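Local coordinates for molybdopterin biosynthesis Mog protein (Mycobacterium tuberculosis, PDB 2G4R) that probably binds molybdopterin and takes part in the biosynthesis of the molybdenum cofactor, at residues 29-34 with 137-142; 57-62 with 121-126. All coordinates share one frame; numbering follows the deposited sequence.

Contact 1: 29-34 with 137-142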
loop_
_atom_site.group_PDB
_atom_site.type_symbol
_atom_site.label_atom_id
_atom_site.label_comp_id
_atom_site.label_asym_id
_atom_site.label_seq_id
_atom_site.Cartn_x
_atom_site.Cartn_y
_atom_site.Cartn_z
ATOM N N ALA A 29 -10.663 -11.223 -9.528
ATOM C CA ALA A 29 -11.895 -11.160 -8.713
ATOM C C ALA A 29 -13.130 -11.530 -9.518
ATOM O O ALA A 29 -14.009 -12.203 -9.033
ATOM C CB ALA A 29 -12.035 -9.808 -8.112
ATOM N N GLY A 30 -13.195 -11.100 -10.759
ATOM C CA GLY A 30 -14.340 -11.382 -11.611
ATOM C C GLY A 30 -14.379 -12.837 -12.010
ATOM O O GLY A 30 -15.435 -13.467 -12.007
ATOM N N TRP A 31 -13.217 -13.381 -12.356
ATOM C CA TRP A 31 -13.132 -14.790 -12.724
ATOM C C TRP A 31 -13.521 -15.683 -11.523
ATOM O O TRP A 31 -14.226 -16.701 -11.673
ATOM C CB TRP A 31 -11.741 -15.100 -13.256
ATOM C CG TRP A 31 -11.474 -16.522 -13.664
ATOM C CD1 TRP A 31 -11.484 -17.036 -14.923
ATOM C CD2 TRP A 31 -11.083 -17.585 -12.798
ATOM N NE1 TRP A 31 -11.157 -18.368 -14.894
ATOM C CE2 TRP A 31 -10.894 -18.728 -13.600
ATOM C CE3 TRP A 31 -10.857 -17.680 -11.426
ATOM C CZ2 TRP A 31 -10.518 -19.950 -13.070
ATOM C CZ3 TRP A 31 -10.487 -18.925 -10.888
ATOM C CH2 TRP A 31 -10.310 -20.026 -11.716
ATOM N N LEU A 32 -13.071 -15.319 -10.332
ATOM C CA LEU A 32 -13.431 -16.093 -9.132
ATOM C C LEU A 32 -14.945 -16.129 -8.886
ATOM O O LEU A 32 -15.514 -17.144 -8.415
ATOM C CB LEU A 32 -12.710 -15.533 -7.922
ATOM C CG LEU A 32 -11.220 -15.950 -7.776
ATOM C CD1 LEU A 32 -10.546 -15.213 -6.635
ATOM C CD2 LEU A 32 -11.052 -17.463 -7.546
ATOM N N GLU A 33 -15.587 -15.014 -9.189
ATOM C CA GLU A 33 -17.046 -14.859 -9.017
ATOM C C GLU A 33 -17.779 -15.797 -9.978
ATOM O O GLU A 33 -18.808 -16.364 -9.638
ATOM C CB GLU A 33 -17.396 -13.381 -9.267
ATOM C CG GLU A 33 -18.887 -12.951 -9.362
ATOM C CD GLU A 33 -19.059 -11.441 -9.791
ATOM O OE1 GLU A 33 -20.243 -11.019 -9.937
ATOM O OE2 GLU A 33 -18.036 -10.684 -9.990
ATOM N N GLN A 34 -17.206 -15.968 -11.176
ATOM C CA GLN A 34 -17.725 -16.862 -12.176
ATOM C C GLN A 34 -17.526 -18.330 -11.816
ATOM O O GLN A 34 -18.178 -19.189 -12.407
ATOM C CB GLN A 34 -17.135 -16.530 -13.540
ATOM C CG GLN A 34 -17.346 -15.045 -13.879
ATOM C CD GLN A 34 -17.567 -14.777 -15.358
ATOM O OE1 GLN A 34 -18.618 -15.154 -15.928
ATOM N NE2 GLN A 34 -16.583 -14.129 -15.996
ATOM N N ASP A 137 -5.148 -15.473 -19.586
ATOM C CA ASP A 137 -4.665 -16.742 -20.186
ATOM C C ASP A 137 -4.404 -17.828 -19.122
ATOM O O ASP A 137 -4.790 -18.986 -19.277
ATOM C CB ASP A 137 -3.363 -16.534 -20.979
ATOM C CG ASP A 137 -3.557 -15.827 -22.347
ATOM O OD1 ASP A 137 -4.685 -15.814 -22.893
ATOM O OD2 ASP A 137 -2.524 -15.282 -22.884
ATOM N N GLY A 138 -3.719 -17.452 -18.050
ATOM C CA GLY A 138 -3.438 -18.393 -16.973
ATOM C C GLY A 138 -4.704 -18.825 -16.213
ATOM O O GLY A 138 -4.820 -19.989 -15.827
ATOM N N LEU A 139 -5.662 -17.912 -16.008
ATOM C CA LEU A 139 -6.959 -18.295 -15.386
ATOM C C LEU A 139 -7.732 -19.267 -16.303
ATOM O O LEU A 139 -8.412 -20.161 -15.832
ATOM C CB LEU A 139 -7.797 -17.065 -15.044
ATOM C CG LEU A 139 -7.229 -16.115 -14.003
ATOM C CD1 LEU A 139 -8.051 -14.831 -13.990
ATOM C CD2 LEU A 139 -7.171 -16.816 -12.660
ATOM N N GLY A 140 -7.552 -19.121 -17.611
ATOM C CA GLY A 140 -8.154 -20.052 -18.569
ATOM C C GLY A 140 -7.591 -21.463 -18.422
ATOM O O GLY A 140 -8.316 -22.480 -18.529
ATOM N N VAL A 141 -6.301 -21.549 -18.160
ATOM C CA VAL A 141 -5.662 -22.820 -17.898
ATOM C C VAL A 141 -6.211 -23.388 -16.615
ATOM O O VAL A 141 -6.621 -24.540 -16.579
ATOM C CB VAL A 141 -4.143 -22.677 -17.792
ATOM C CG1 VAL A 141 -3.528 -23.928 -17.203
ATOM C CG2 VAL A 141 -3.594 -22.395 -19.102
ATOM N N LEU A 142 -6.248 -22.561 -15.558
ATOM C CA LEU A 142 -6.725 -22.991 -14.255
ATOM C C LEU A 142 -8.169 -23.473 -14.311
ATOM O O LEU A 142 -8.524 -24.396 -13.609
ATOM C CB LEU A 142 -6.623 -21.876 -13.204
ATOM C CG LEU A 142 -7.108 -22.165 -11.772
ATOM C CD1 LEU A 142 -6.272 -23.260 -11.110
ATOM C CD2 LEU A 142 -7.033 -20.909 -10.900
#
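Trp31 lies with one face of its indole against Leu139, and this CH-pi contact is the heart of the meeting between two helices. Leu139 CB sits 3.6 Å from the centroid of the five-membered ring of Trp31, 11° off the ring normal, hence over the pyrrole part of the indole. The two branches of the leucine spread the contact across the same face: CD1 lies 3.8 Å from Trp31 CG, while CD2 reaches toward the six-membered ring, 4.0 Å from Trp31 CE3.

The remaining apolar contact is made at the far end of the indole. Leu142 CD2 approaches Trp31 CH2 obliquely, at 3.5 Å, and the two side chains run at about a right angle to one another. Trp31 can span both leucines, one helical turn apart, because its CG is anti to the backbone N (chi1 179°), which carries the indole out from helix 24-34 toward helix 132-143.

Close by in sequence, Leu32 CD2 lies at the edge of the ring, in its plane, and the ring of His35 stacks with it. His35 ND1 is hydrogen-bonded to the carbonyl oxygen of Trp31 as well, so two interactions link this pair.

Both helices rest on the parallel part of the sheet. Trp31, Leu139 and Leu142 all touch Ile67 of strand 65-69, Leu32 continues the layer onto strand 6-11, Leu139 and Leu142 reach strand 123-128, and Val141 packs against helix 93-102, as expected of a layered alpha/beta fold.

Contact 2: 57-62 with 121-126; sequences DAVNAG and GRTLII
Val59 meets Thr123 and Ile125 without any flat side chain between them: no ring, amide or carboxylate offers a face or an edge, and the contact is one of branched aliphatic groups and a hydroxyl. Val59 CG2 reaches Ile125 CD1 at 4.2 Å and stands 4.3 Å from Thr123 CB. Nearer the helix backbone, Thr123 OG1 comes within 4.0 Å of Val59 CA.

The first torsion of Thr123 (chi1 -58°) sets OG1 beside its own backbone N and CG2 anti to it. The hydroxyl then lies by the end of helix 49-60, 4.2 Å from Gly62 C, and its hydrogen-bonding partner is Val63 O. Gly62 is the first residue to leave helical angles; its positive phi and two bonds back into the last turn, one of them Gly62 N to Val59 O at 2.8 Å, make a Schellman motif.

Ile66 of strand 65-69 touches Val59, Thr123 and Ile125, so the helix packs across two neighbouring parallel strands, as in a layered alpha/beta fold. Van der Waals contact thus joins the helix to strand 123-128, while the one polar side-chain group among the touching residues, the threonine hydroxyl, donates to a backbone carbonyl in the turn leading to strand 65-69.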
loop_
_atom_site.group_PDB
_atom_site.type_symbol
_atom_site.label_atom_id
_atom_site.label_comp_id
_atom_site.label_asym_id
_atom_site.label_seq_id
_atom_site.Cartn_x
_atom_site.Cartn_y
_atom_site.Cartn_z
ATOM N N ASP A 57 -0.560 -15.842 6.103
ATOM C CA ASP A 57 -1.813 -15.442 6.648
ATOM C C ASP A 57 -2.968 -16.120 5.927
ATOM O O ASP A 57 -3.959 -16.499 6.553
ATOM C CB ASP A 57 -1.957 -13.926 6.577
ATOM C CG ASP A 57 -1.098 -13.195 7.634
ATOM O OD1 ASP A 57 -0.418 -13.860 8.469
ATOM O OD2 ASP A 57 -1.103 -11.940 7.621
ATOM N N ALA A 58 -2.859 -16.308 4.614
ATOM C CA ALA A 58 -3.991 -16.818 3.897
ATOM C C ALA A 58 -4.109 -18.342 4.109
ATOM O O ALA A 58 -5.206 -18.886 4.293
ATOM C CB ALA A 58 -3.917 -16.418 2.420
ATOM N N VAL A 59 -2.977 -18.999 4.187
ATOM C CA VAL A 59 -2.906 -20.427 4.407
ATOM C C VAL A 59 -3.429 -20.742 5.816
ATOM O O VAL A 59 -4.179 -21.690 6.006
ATOM C CB VAL A 59 -1.441 -20.900 4.241
ATOM C CG1 VAL A 59 -1.177 -22.292 4.879
ATOM C CG2 VAL A 59 -1.086 -20.933 2.779
ATOM N N ASN A 60 -3.049 -19.897 6.782
ATOM C CA ASN A 60 -3.379 -20.112 8.173
ATOM C C ASN A 60 -4.869 -19.795 8.386
ATOM O O ASN A 60 -5.512 -20.399 9.244
ATOM C CB ASN A 60 -2.345 -19.403 9.112
ATOM C CG ASN A 60 -0.869 -19.914 8.881
ATOM O OD1 ASN A 60 -0.607 -20.689 7.939
ATOM N ND2 ASN A 60 0.097 -19.445 9.715
ATOM N N ALA A 61 -5.456 -18.971 7.520
ATOM C CA ALA A 61 -6.922 -18.866 7.400
ATOM C C ALA A 61 -7.660 -20.117 6.826
ATOM O O ALA A 61 -8.913 -20.198 6.896
ATOM C CB ALA A 61 -7.295 -17.634 6.561
ATOM N N GLY A 62 -6.919 -21.028 6.193
ATOM C CA GLY A 62 -7.504 -22.241 5.567
ATOM C C GLY A 62 -8.318 -22.005 4.303
ATOM O O GLY A 62 -9.285 -22.722 4.015
ATOM N N GLY A 121 -0.684 -26.985 3.130
ATOM C CA GLY A 121 -1.785 -27.501 3.922
ATOM C C GLY A 121 -2.850 -28.034 2.993
ATOM O O GLY A 121 -2.609 -29.003 2.286
ATOM N N ARG A 122 -4.030 -27.423 2.992
ATOM C CA ARG A 122 -5.070 -27.812 2.027
ATOM C C ARG A 122 -5.437 -26.624 1.103
ATOM O O ARG A 122 -6.516 -26.602 0.514
ATOM C CB ARG A 122 -6.318 -28.307 2.741
ATOM C CG ARG A 122 -6.130 -29.524 3.682
ATOM C CD ARG A 122 -7.498 -30.207 4.009
ATOM N NE ARG A 122 -8.556 -29.805 3.066
ATOM C CZ ARG A 122 -9.690 -30.459 2.844
ATOM N NH1 ARG A 122 -10.009 -31.570 3.517
ATOM N NH2 ARG A 122 -10.534 -29.966 1.931
ATOM N N THR A 123 -4.512 -25.670 0.975
ATOM C CA THR A 123 -4.687 -24.493 0.145
ATOM C C THR A 123 -3.882 -24.608 -1.168
ATOM O O THR A 123 -2.694 -24.930 -1.179
ATOM C CB THR A 123 -4.192 -23.231 0.927
ATOM O OG1 THR A 123 -4.918 -23.117 2.158
ATOM C CG2 THR A 123 -4.359 -22.000 0.127
ATOM N N LEU A 124 -4.559 -24.362 -2.277
ATOM C CA LEU A 124 -3.917 -24.387 -3.547
ATOM C C LEU A 124 -3.464 -22.954 -3.813
ATOM O O LEU A 124 -4.241 -22.018 -3.651
ATOM C CB LEU A 124 -4.853 -24.878 -4.599
ATOM C CG LEU A 124 -4.471 -24.749 -6.079
ATOM C CD1 LEU A 124 -3.321 -25.678 -6.445
ATOM C CD2 LEU A 124 -5.696 -25.075 -6.893
ATOM N N ILE A 125 -2.210 -22.799 -4.164
ATOM C CA ILE A 125 -1.616 -21.483 -4.500
ATOM C C ILE A 125 -1.158 -21.482 -5.953
ATOM O O ILE A 125 -0.410 -22.367 -6.362
ATOM C CB ILE A 125 -0.385 -21.112 -3.623
ATOM C CG1 ILE A 125 -0.699 -21.404 -2.164
ATOM C CG2 ILE A 125 0.121 -19.662 -3.946
ATOM C CD1 ILE A 125 0.227 -20.870 -1.236
ATOM N N ILE A 126 -1.551 -20.433 -6.654
ATOM C CA ILE A 126 -1.289 -20.197 -8.096
ATOM C C ILE A 126 -0.562 -18.864 -8.327
ATOM O O ILE A 126 -1.093 -17.812 -8.017
ATOM C CB ILE A 126 -2.616 -20.156 -8.857
ATOM C CG1 ILE A 126 -3.531 -21.369 -8.496
ATOM C CG2 ILE A 126 -2.375 -20.044 -10.371
ATOM C CD1 ILE A 126 -2.945 -22.746 -8.877
#

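In the fold
From the N terminus the chain forms strand 6-11 and then helix 24-34, the first half of contact 1. It next passes through strand 43-45 to helix 49-60, where contact 2 opens, and closes that contact some sixty residues later on strand 123-128. Helix 132-143 follows directly and completes contact 1, so the loop of contact 2 is nested within that of contact 1. The two lie on opposite faces of the mixed sheet, their centres about 18 Å apart. Strand 123-128 connects them: Ile125 faces helix 49-60, whereas Ile126 faces the other layer, its CD1 packing 4.0 Å from Leu142 CD1.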